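Local coordinates for MmeI (PDB 5HR4), which recognises and cleaves DNA as a Type IIL restriction-modification enzyme and probably transfers a methyl group from S-adenosylmethionine to the N6 of a deoxyadenosine, at residues I290-F295 with C366-V371; G296-S301 with E415-Q420; I372-L377 with D407-I412. All blocks are in the same frame, centred on the assembly; numbering follows the deposited sequence.

Contact 1 (I290-F295 with C366-V371); sequences ISPAIF and CGNFLV. With SFG (sinefungin), chain H.
Asn-368 and Pro-292 bring together the first turns of helices 368-388 and 292-301, beside the glycine-rich loop that follows strand 359-361 in this Rossmann-like methyltransferase fold. The sequence CGNF after that strand ends the first conserved motif of the adenine methyltransferases, and here it faces the amino-acid end of sinefungin. Along the Asn-368 side chain, CB lies 3.3 Å from sinefungin O. CG comes next, 3.6 Å from Pro-292 CB. The amide then splits its two sides between protein and ligand. OD1 faces the proline, 3.0 Å from Pro-292 CA and 3.1 Å from Pro-292 CB. ND2 turns to the ligand carboxylate and makes two weak hydrogen bonds, to sinefungin OXT at 3.3 Å (N-H...O 120°) and to sinefungin O at 3.4 Å (145°); the wider angle makes the second the straighter. One helical turn on, Phe-295 packs on Cys-366, while its ring heads to Ile-421 and Ala-425 of helix 416-440. Cys-366 SG takes the torsion between N and the carbonyl carbon (chi1 76°) and lies 3.7 Å from Phe-295 CB.

Contact 2 (G296-S301 with E415-Q420); sequences GSLFQS and EEFPAQ. With SFG (sinefungin), chain H.
Leu-298 O is held twice from within its own helix, by Ser-301 N and by Ser-301 OG, the latter at 3.1 Å and tilted 17° from the carbonyl plane, while the leucine side chain packs on Phe-417. Helices 292-301 and 416-440 form an antiparallel pair: their short segments run at 164°, with axes 9.9 Å apart at closest approach, on the cofactor side of the methyltransferase fold. Two side-chain pairs bridge them. Leu-298 and Phe-417 cross at about a right angle; Leu-298 CG sits at the edge of the phenyl ring, near its plane, 4.0 Å from Phe-417 CE2. Leu-190 of helix 183-200 and His-173 of helix 163-178 also meet Phe-417, so it joins both helices to helix 416-440. The second pair is a CH-pi contact: Pro-418 CB stands 3.5 Å above the plane of the Phe-299 ring, displaced toward the rim and 4.0 Å from its centroid. The proline CG reaches the same ring at Phe-299 CE1, 3.5 Å away. With its CG opposite the backbone N (chi1 162°), Phe-299 brings its ring to both the proline and the sinefungin pocket: Phe-299 CZ approaches sinefungin O3' to 3.1 Å.

Contact 3 (I372-L377 with D407-I412); sequences ITYREL and DQFFGI
Phe-409, Tyr-374 and Thr-373 join the helix and the second strand of a beta-alpha-beta crossover, in which helix 368-388 connects strand 359-361 to its parallel neighbour 409-413 in the Rossmann-like sheet. Phe-409, the first residue of its strand, contributes by far the largest share of the buried surface. Its CB points at the helix, and the far rim of its ring does the touching through CE1, CZ and CE2. Phe-409 CZ lies 3.4 Å from Tyr-374 CB, and Phe-409 CE1 is 3.4 Å from Tyr-374 CD1. The two rings form an oblique pair, with planes at 81° and centroids 5.5 Å apart. Tyr-374 CG is opposite the backbone N (chi1 175°), which sends the ring along the flank of the helix, past the Phe-409 rim. Its hydroxyl ends in polar company, hydrogen-bonded to Asp-430 and Arg-378, so this residue joins a hydrophobic base to a polar tip. Thr-373 divides its branches in a similar way: OG1 bonds back to Phe-369 O, one helical turn earlier, and the methyl goes to the strand. Phe-359 of the neighbouring strand also packs against the phenylalanine, its ring nearly parallel. Thr-373 CG2 lies at the edge of the Phe-409 ring, near its plane, 3.6 Å from Phe-409 CE2.

All three contacts are buried, and they divide the core between cofactor pocket and sheet. Contacts 1 and 2 share helix 292-301 and both reach sinefungin: contact 1 meets its carboxylate through the weak bonds of an amide, contact 2 its ribose through an aromatic ring. They also touch directly, Cys-366 CB lying 3.8 Å from Phe-299 CB. Contact 3 shares helix 368-388 with contact 1 but lies farther along it, beyond the ligand, where helix meets strand through apolar and aromatic groups. Leu-370 of contact 1 packs on Phe-409 there. Contacts 2 and 3 do not touch, but strand 409-413 leads straight into helix 416-440, with Glu-413, which hydrogen-bonds sinefungin, between their segments.

Contact 1 (I290-F295 with C366-V371)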
loop_
_atom_site.group_PDB
_atom_site.type_symbol
_atom_site.label_atom_id
_atom_site.label_comp_id
_atom_site.label_asym_id
_atom_site.label_seq_id
_atom_site.Cartn_x
_atom_site.Cartn_y
_atom_site.Cartn_z
ATOM N N ILE A 290 11.892 19.621 12.241
ATOM C CA ILE A 290 10.746 19.205 11.443
ATOM C C ILE A 290 11.170 18.015 10.600
ATOM O O ILE A 290 12.256 18.011 10.014
ATOM C CB ILE A 290 10.206 20.355 10.568
ATOM C CG1 ILE A 290 9.037 19.860 9.704
ATOM C CG2 ILE A 290 11.307 20.968 9.686
ATOM C CD1 ILE A 290 8.191 20.966 9.079
ATOM N N SER A 291 10.314 17.007 10.527
ATOM C CA SER A 291 10.707 15.732 9.954
ATOM C C SER A 291 9.632 15.177 9.031
ATOM O O SER A 291 8.492 15.663 9.039
ATOM C CB SER A 291 10.975 14.755 11.088
ATOM O OG SER A 291 10.023 14.992 12.105
ATOM N N PRO A 292 9.964 14.152 8.218
ATOM C CA PRO A 292 8.951 13.473 7.399
ATOM C C PRO A 292 7.594 13.295 8.053
ATOM O O PRO A 292 6.561 13.566 7.420
ATOM C CB PRO A 292 9.594 12.113 7.135
ATOM C CG PRO A 292 11.041 12.446 7.027
ATOM C CD PRO A 292 11.305 13.571 8.001
ATOM N N ALA A 293 7.581 12.825 9.304
ATOM C CA ALA A 293 6.312 12.667 10.012
ATOM C C ALA A 293 5.517 13.966 10.003
ATOM O O ALA A 293 4.305 13.955 9.768
ATOM C CB ALA A 293 6.549 12.185 11.446
ATOM N N ILE A 294 6.182 15.101 10.225
ATOM C CA ILE A 294 5.476 16.375 10.137
ATOM C C ILE A 294 4.979 16.616 8.716
ATOM O O ILE A 294 3.801 16.910 8.497
ATOM C CB ILE A 294 6.362 17.534 10.612
ATOM C CG1 ILE A 294 6.826 17.283 12.037
ATOM C CG2 ILE A 294 5.572 18.834 10.508
ATOM C CD1 ILE A 294 5.726 16.986 12.972
ATOM N N PHE A 295 5.870 16.494 7.729
ATOM C CA PHE A 295 5.474 16.789 6.355
ATOM C C PHE A 295 4.347 15.881 5.896
ATOM O O PHE A 295 3.459 16.313 5.154
ATOM C CB PHE A 295 6.676 16.671 5.421
ATOM C CG PHE A 295 7.768 17.657 5.718
ATOM C CD1 PHE A 295 7.602 19.003 5.422
ATOM C CD2 PHE A 295 8.961 17.238 6.288
ATOM C CE1 PHE A 295 8.610 19.907 5.688
ATOM C CE2 PHE A 295 9.972 18.139 6.566
ATOM C CZ PHE A 295 9.804 19.470 6.270
ATOM N N CYS A 366 4.362 14.195 -0.422
ATOM C CA CYS A 366 4.956 15.382 0.185
ATOM C C CYS A 366 6.484 15.358 0.149
ATOM O O CYS A 366 7.124 16.200 0.792
ATOM C CB CYS A 366 4.473 15.543 1.633
ATOM S SG CYS A 366 5.261 14.385 2.839
ATOM N N GLY A 367 7.079 14.406 -0.571
ATOM C CA GLY A 367 8.504 14.433 -0.835
ATOM C C GLY A 367 9.388 13.666 0.124
ATOM O O GLY A 367 10.608 13.862 0.100
ATOM N N ASN A 368 8.832 12.779 0.946
ATOM C CA ASN A 368 9.624 12.169 2.012
ATOM C C ASN A 368 10.794 11.352 1.465
ATOM O O ASN A 368 11.932 11.502 1.930
ATOM C CB ASN A 368 8.723 11.331 2.909
ATOM C CG ASN A 368 8.009 12.182 3.933
ATOM O OD1 ASN A 368 8.581 13.142 4.421
ATOM N ND2 ASN A 368 6.752 11.859 4.239
ATOM N N PHE A 369 10.541 10.481 0.480
ATOM C CA PHE A 369 11.640 9.768 -0.175
ATOM C C PHE A 369 12.750 10.716 -0.613
ATOM O O PHE A 369 13.938 10.409 -0.448
ATOM C CB PHE A 369 11.146 9.000 -1.393
ATOM C CG PHE A 369 10.482 7.727 -1.068
ATOM C CD1 PHE A 369 11.219 6.588 -0.839
ATOM C CD2 PHE A 369 9.109 7.653 -1.015
ATOM C CE1 PHE A 369 10.594 5.387 -0.525
ATOM C CE2 PHE A 369 8.481 6.463 -0.724
ATOM C CZ PHE A 369 9.225 5.329 -0.466
ATOM N N LEU A 370 12.390 11.865 -1.197
ATOM C CA LEU A 370 13.428 12.812 -1.595
ATOM C C LEU A 370 14.089 13.470 -0.392
ATOM O O LEU A 370 15.285 13.785 -0.446
ATOM C CB LEU A 370 12.854 13.878 -2.529
ATOM C CG LEU A 370 12.255 13.237 -3.780
ATOM C CD1 LEU A 370 11.559 14.263 -4.654
ATOM C CD2 LEU A 370 13.310 12.480 -4.553
ATOM N N VAL A 371 13.341 13.691 0.693
ATOM C CA VAL A 371 13.904 14.395 1.841
ATOM C C VAL A 371 14.858 13.480 2.600
ATOM O O VAL A 371 16.023 13.828 2.824
ATOM C CB VAL A 371 12.780 14.944 2.737
ATOM C CG1 VAL A 371 13.300 15.300 4.111
ATOM C CG2 VAL A 371 12.151 16.163 2.094
HETATM N N SFG H . 5.654 8.781 -0.633
HETATM C CA SFG H . 4.855 9.938 -0.287
HETATM C C SFG H . 5.256 10.353 1.116
HETATM O O SFG H . 6.126 9.682 1.714
HETATM O OXT SFG H . 4.741 11.350 1.676
HETATM C CB SFG H . 3.372 9.587 -0.328
HETATM C CG SFG H . 3.062 9.016 -1.703
HETATM C CD SFG H . 1.668 8.438 -1.611
HETATM N NE SFG H . 1.797 7.125 -1.010
HETATM C "C5'" SFG H . 0.990 8.357 -2.988
HETATM C "C4'" SFG H . 0.939 9.718 -3.762
HETATM O "O4'" SFG H . 0.686 9.479 -5.018
HETATM C "C3'" SFG H . -0.210 10.645 -3.328
HETATM O "O3'" SFG H . 0.345 11.739 -2.754
HETATM C "C2'" SFG H . -1.001 10.995 -4.623
HETATM O "O2'" SFG H . -1.358 12.441 -4.680
HETATM C "C1'" SFG H . -0.166 10.728 -5.576
HETATM N N9 SFG H . -0.788 10.238 -6.766
HETATM C C8 SFG H . -1.835 9.425 -6.877
HETATM N N7 SFG H . -2.045 9.186 -8.173
HETATM C C5 SFG H . -1.118 9.851 -8.861
HETATM C C6 SFG H . -0.899 9.951 -10.213
HETATM N N6 SFG H . -1.567 9.377 -11.355
HETATM N N1 SFG H . 0.101 10.684 -10.689
HETATM C C2 SFG H . 0.909 11.337 -9.819
HETATM N N3 SFG H . 0.689 11.242 -8.482
HETATM C C4 SFG H . -0.330 10.495 -8.000
#

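Contact 2 (G296-S301 with E415-Q420)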
loop_
_atom_site.group_PDB
_atom_site.type_symbol
_atom_site.label_atom_id
_atom_site.label_comp_id
_atom_site.label_asym_id
_atom_site.label_seq_id
_atom_site.Cartn_x
_atom_site.Cartn_y
_atom_site.Cartn_z
ATOM N N GLY A 296 4.332 14.640 6.367
ATOM C CA GLY A 296 3.323 13.689 5.948
ATOM C C GLY A 296 1.993 13.908 6.625
ATOM O O GLY A 296 0.939 13.781 5.994
ATOM N N SER A 297 2.028 14.256 7.915
ATOM C CA SER A 297 0.790 14.500 8.645
ATOM C C SER A 297 0.083 15.730 8.120
ATOM O O SER A 297 -1.151 15.758 8.046
ATOM C CB SER A 297 1.083 14.659 10.128
ATOM O OG SER A 297 1.584 13.446 10.647
ATOM N N LEU A 298 0.852 16.767 7.784
ATOM C CA LEU A 298 0.289 17.977 7.193
ATOM C C LEU A 298 -0.389 17.672 5.862
ATOM O O LEU A 298 -1.573 17.975 5.654
ATOM C CB LEU A 298 1.397 19.000 6.996
ATOM C CG LEU A 298 0.949 20.237 6.242
ATOM C CD1 LEU A 298 -0.127 20.938 7.031
ATOM C CD2 LEU A 298 2.159 21.136 6.018
ATOM N N PHE A 299 0.376 17.074 4.947
ATOM C CA PHE A 299 -0.152 16.565 3.688
ATOM C C PHE A 299 -1.456 15.799 3.898
ATOM O O PHE A 299 -2.443 16.027 3.197
ATOM C CB PHE A 299 0.948 15.702 3.053
ATOM C CG PHE A 299 0.482 14.761 1.984
ATOM C CD1 PHE A 299 -0.476 15.129 1.057
ATOM C CD2 PHE A 299 1.063 13.501 1.881
ATOM C CE1 PHE A 299 -0.894 14.244 0.068
ATOM C CE2 PHE A 299 0.655 12.611 0.890
ATOM C CZ PHE A 299 -0.324 12.990 -0.024
ATOM N N GLN A 300 -1.492 14.909 4.891
ATOM C CA GLN A 300 -2.662 14.051 5.060
ATOM C C GLN A 300 -3.854 14.793 5.659
ATOM O O GLN A 300 -4.999 14.451 5.359
ATOM C CB GLN A 300 -2.301 12.848 5.920
ATOM C CG GLN A 300 -1.521 11.765 5.185
ATOM C CD GLN A 300 -1.390 10.499 6.024
ATOM O OE1 GLN A 300 -0.519 9.645 5.802
ATOM N NE2 GLN A 300 -2.255 10.386 7.011
ATOM N N SER A 301 -3.618 15.823 6.466
ATOM C CA SER A 301 -4.672 16.431 7.267
ATOM C C SER A 301 -5.590 17.351 6.484
ATOM O O SER A 301 -6.562 17.867 7.057
ATOM C CB SER A 301 -4.061 17.244 8.399
ATOM O OG SER A 301 -3.684 18.510 7.886
ATOM N N GLU A 415 -1.501 16.178 -6.698
ATOM C CA GLU A 415 -2.122 17.213 -5.882
ATOM C C GLU A 415 -1.123 18.338 -5.650
ATOM O O GLU A 415 0.047 18.091 -5.358
ATOM C CB GLU A 415 -2.596 16.650 -4.543
ATOM C CG GLU A 415 -3.773 15.682 -4.624
ATOM C CD GLU A 415 -5.097 16.327 -5.106
ATOM O OE1 GLU A 415 -5.605 17.276 -4.455
ATOM O OE2 GLU A 415 -5.639 15.869 -6.139
ATOM N N GLU A 416 -1.577 19.583 -5.795
ATOM C CA GLU A 416 -0.603 20.665 -5.730
ATOM C C GLU A 416 -0.041 20.833 -4.327
ATOM O O GLU A 416 1.134 21.194 -4.168
ATOM C CB GLU A 416 -1.202 21.986 -6.221
ATOM C CG GLU A 416 -0.391 23.202 -5.784
ATOM C CD GLU A 416 -0.520 24.378 -6.710
ATOM O OE1 GLU A 416 -1.489 24.410 -7.500
ATOM O OE2 GLU A 416 0.353 25.275 -6.652
ATOM N N PHE A 417 -0.843 20.592 -3.296
ATOM C CA PHE A 417 -0.353 20.912 -1.959
ATOM C C PHE A 417 0.838 20.032 -1.585
ATOM O O PHE A 417 1.906 20.586 -1.261
ATOM C CB PHE A 417 -1.500 20.847 -0.951
ATOM C CG PHE A 417 -1.110 21.316 0.409
ATOM C CD1 PHE A 417 -0.591 22.579 0.594
ATOM C CD2 PHE A 417 -1.229 20.480 1.496
ATOM C CE1 PHE A 417 -0.218 23.005 1.855
ATOM C CE2 PHE A 417 -0.858 20.893 2.753
ATOM C CZ PHE A 417 -0.353 22.150 2.937
ATOM N N PRO A 418 0.770 18.697 -1.664
ATOM C CA PRO A 418 1.996 17.916 -1.450
ATOM C C PRO A 418 3.106 18.275 -2.426
ATOM O O PRO A 418 4.297 18.224 -2.062
ATOM C CB PRO A 418 1.530 16.462 -1.626
ATOM C CG PRO A 418 0.217 16.553 -2.384
ATOM C CD PRO A 418 -0.395 17.840 -1.958
ATOM N N ALA A 419 2.760 18.643 -3.659
ATOM C CA ALA A 419 3.806 19.027 -4.604
ATOM C C ALA A 419 4.493 20.309 -4.171
ATOM O O ALA A 419 5.683 20.489 -4.445
ATOM C CB ALA A 419 3.241 19.183 -6.017
ATOM N N GLN A 420 3.773 21.197 -3.473
ATOM C CA GLN A 420 4.413 22.386 -2.912
ATOM C C GLN A 420 5.180 22.063 -1.630
ATOM O O GLN A 420 6.259 22.609 -1.410
ATOM C CB GLN A 420 3.381 23.485 -2.652
ATOM C CG GLN A 420 2.694 24.033 -3.885
ATOM C CD GLN A 420 3.392 25.251 -4.502
ATOM O OE1 GLN A 420 4.585 25.470 -4.285
ATOM N NE2 GLN A 420 2.635 26.054 -5.286
HETATM N N SFG H . 5.654 8.781 -0.633
HETATM C CA SFG H . 4.855 9.938 -0.287
HETATM C C SFG H . 5.256 10.353 1.116
HETATM O O SFG H . 6.126 9.682 1.714
HETATM O OXT SFG H . 4.741 11.350 1.676
HETATM C CB SFG H . 3.372 9.587 -0.328
HETATM C CG SFG H . 3.062 9.016 -1.703
HETATM C CD SFG H . 1.668 8.438 -1.611
HETATM N NE SFG H . 1.797 7.125 -1.010
HETATM C "C5'" SFG H . 0.990 8.357 -2.988
HETATM C "C4'" SFG H . 0.939 9.718 -3.762
HETATM O "O4'" SFG H . 0.686 9.479 -5.018
HETATM C "C3'" SFG H . -0.210 10.645 -3.328
HETATM O "O3'" SFG H . 0.345 11.739 -2.754
HETATM C "C2'" SFG H . -1.001 10.995 -4.623
HETATM O "O2'" SFG H . -1.358 12.441 -4.680
HETATM C "C1'" SFG H . -0.166 10.728 -5.576
HETATM N N9 SFG H . -0.788 10.238 -6.766
HETATM C C8 SFG H . -1.835 9.425 -6.877
HETATM N N7 SFG H . -2.045 9.186 -8.173
HETATM C C5 SFG H . -1.118 9.851 -8.861
HETATM C C6 SFG H . -0.899 9.951 -10.213
HETATM N N6 SFG H . -1.567 9.377 -11.355
HETATM N N1 SFG H . 0.101 10.684 -10.689
HETATM C C2 SFG H . 0.909 11.337 -9.819
HETATM N N3 SFG H . 0.689 11.242 -8.482
HETATM C C4 SFG H . -0.330 10.495 -8.000
#

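Contact 3 (I372-L377 with D407-I412)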
loop_
_atom_site.group_PDB
_atom_site.type_symbol
_atom_site.label_atom_id
_atom_site.label_comp_id
_atom_site.label_asym_id
_atom_site.label_seq_id
_atom_site.Cartn_x
_atom_site.Cartn_y
_atom_site.Cartn_z
ATOM N N ILE A 372 14.397 12.276 2.966
ATOM C CA ILE A 372 15.280 11.306 3.613
ATOM C C ILE A 372 16.528 11.059 2.774
ATOM O O ILE A 372 17.640 10.988 3.314
ATOM C CB ILE A 372 14.546 9.982 3.896
ATOM C CG1 ILE A 372 13.373 10.232 4.819
ATOM C CG2 ILE A 372 15.495 8.992 4.585
ATOM C CD1 ILE A 372 13.852 10.782 6.140
ATOM N N THR A 373 16.374 10.898 1.453
ATOM C CA THR A 373 17.540 10.608 0.623
ATOM C C THR A 373 18.532 11.756 0.673
ATOM O O THR A 373 19.733 11.554 0.895
ATOM C CB THR A 373 17.146 10.341 -0.828
ATOM O OG1 THR A 373 16.341 9.157 -0.916
ATOM C CG2 THR A 373 18.407 10.175 -1.672
ATOM N N TYR A 374 18.042 12.976 0.491
ATOM C CA TYR A 374 18.928 14.132 0.512
ATOM C C TYR A 374 19.599 14.283 1.869
ATOM O O TYR A 374 20.739 14.750 1.945
ATOM C CB TYR A 374 18.136 15.395 0.123
ATOM C CG TYR A 374 18.899 16.688 0.228
ATOM C CD1 TYR A 374 19.980 16.952 -0.605
ATOM C CD2 TYR A 374 18.532 17.660 1.153
ATOM C CE1 TYR A 374 20.701 18.134 -0.503
ATOM C CE2 TYR A 374 19.232 18.849 1.253
ATOM C CZ TYR A 374 20.320 19.072 0.424
ATOM O OH TYR A 374 21.025 20.247 0.518
ATOM N N ARG A 375 18.932 13.879 2.951
ATOM C CA ARG A 375 19.547 14.031 4.267
ATOM C C ARG A 375 20.668 13.013 4.461
ATOM O O ARG A 375 21.745 13.347 4.964
ATOM C CB ARG A 375 18.491 13.905 5.365
ATOM C CG ARG A 375 19.060 13.427 6.677
ATOM C CD ARG A 375 18.175 13.762 7.856
ATOM N NE ARG A 375 17.062 12.831 8.029
ATOM C CZ ARG A 375 17.204 11.537 8.293
ATOM N NH1 ARG A 375 18.421 11.022 8.386
ATOM N NH2 ARG A 375 16.137 10.756 8.458
ATOM N N GLU A 376 20.434 11.768 4.056
ATOM C CA GLU A 376 21.492 10.768 4.097
ATOM C C GLU A 376 22.684 11.188 3.246
ATOM O O GLU A 376 23.847 11.014 3.643
ATOM C CB GLU A 376 20.930 9.426 3.641
ATOM C CG GLU A 376 19.867 8.926 4.594
ATOM C CD GLU A 376 20.402 8.857 6.009
ATOM O OE1 GLU A 376 21.441 8.191 6.204
ATOM O OE2 GLU A 376 19.821 9.490 6.916
ATOM N N LEU A 377 22.421 11.749 2.075
ATOM C CA LEU A 377 23.524 12.208 1.250
ATOM C C LEU A 377 24.271 13.332 1.932
ATOM O O LEU A 377 25.508 13.339 1.960
ATOM C CB LEU A 377 23.012 12.636 -0.116
ATOM C CG LEU A 377 23.332 11.577 -1.156
ATOM C CD1 LEU A 377 22.659 10.274 -0.794
ATOM C CD2 LEU A 377 22.864 12.075 -2.491
ATOM N N ASP A 407 18.934 20.545 -6.318
ATOM C CA ASP A 407 18.723 20.352 -7.765
ATOM C C ASP A 407 18.993 18.941 -8.214
ATOM O O ASP A 407 18.984 18.673 -9.403
ATOM C CB ASP A 407 19.570 21.331 -8.596
ATOM C CG ASP A 407 21.052 21.327 -8.217
ATOM O OD1 ASP A 407 21.566 20.317 -7.696
ATOM O OD2 ASP A 407 21.723 22.355 -8.476
ATOM N N GLN A 408 19.243 17.985 -7.335
ATOM C CA GLN A 408 19.431 16.600 -7.728
ATOM C C GLN A 408 18.166 15.769 -7.547
ATOM O O GLN A 408 18.182 14.565 -7.822
ATOM C CB GLN A 408 20.592 15.986 -6.933
ATOM C CG GLN A 408 21.838 16.846 -6.963
ATOM C CD GLN A 408 22.948 16.378 -6.018
ATOM O OE1 GLN A 408 23.548 17.187 -5.307
ATOM N NE2 GLN A 408 23.218 15.076 -6.003
ATOM N N PHE A 409 17.055 16.383 -7.143
ATOM C CA PHE A 409 15.857 15.632 -6.805
ATOM C C PHE A 409 14.670 16.056 -7.665
ATOM O O PHE A 409 14.438 17.250 -7.895
ATOM C CB PHE A 409 15.579 15.771 -5.313
ATOM C CG PHE A 409 16.669 15.185 -4.471
ATOM C CD1 PHE A 409 17.814 15.915 -4.182
ATOM C CD2 PHE A 409 16.580 13.875 -4.021
ATOM C CE1 PHE A 409 18.856 15.343 -3.404
ATOM C CE2 PHE A 409 17.595 13.308 -3.258
ATOM C CZ PHE A 409 18.741 14.044 -2.958
ATOM N N PHE A 410 13.932 15.050 -8.136
ATOM C CA PHE A 410 12.929 15.167 -9.179
ATOM C C PHE A 410 11.706 14.376 -8.743
ATOM O O PHE A 410 11.849 13.270 -8.216
ATOM C CB PHE A 410 13.455 14.606 -10.519
ATOM C CG PHE A 410 14.647 15.353 -11.090
ATOM C CD1 PHE A 410 15.946 15.056 -10.684
ATOM C CD2 PHE A 410 14.468 16.337 -12.059
ATOM C CE1 PHE A 410 17.052 15.750 -11.225
ATOM C CE2 PHE A 410 15.558 17.033 -12.590
ATOM C CZ PHE A 410 16.847 16.739 -12.168
ATOM N N GLY A 411 10.508 14.913 -8.974
ATOM C CA GLY A 411 9.307 14.229 -8.531
ATOM C C GLY A 411 8.071 14.651 -9.296
ATOM O O GLY A 411 7.974 15.787 -9.776
ATOM N N ILE A 412 7.103 13.731 -9.381
ATOM C CA ILE A 412 5.788 13.978 -9.973
ATOM C C ILE A 412 4.712 13.741 -8.909
ATOM O O ILE A 412 4.733 12.719 -8.212
ATOM C CB ILE A 412 5.533 13.069 -11.192
ATOM C CG1 ILE A 412 6.649 13.176 -12.239
ATOM C CG2 ILE A 412 4.228 13.430 -11.817
ATOM C CD1 ILE A 412 6.661 12.025 -13.258
#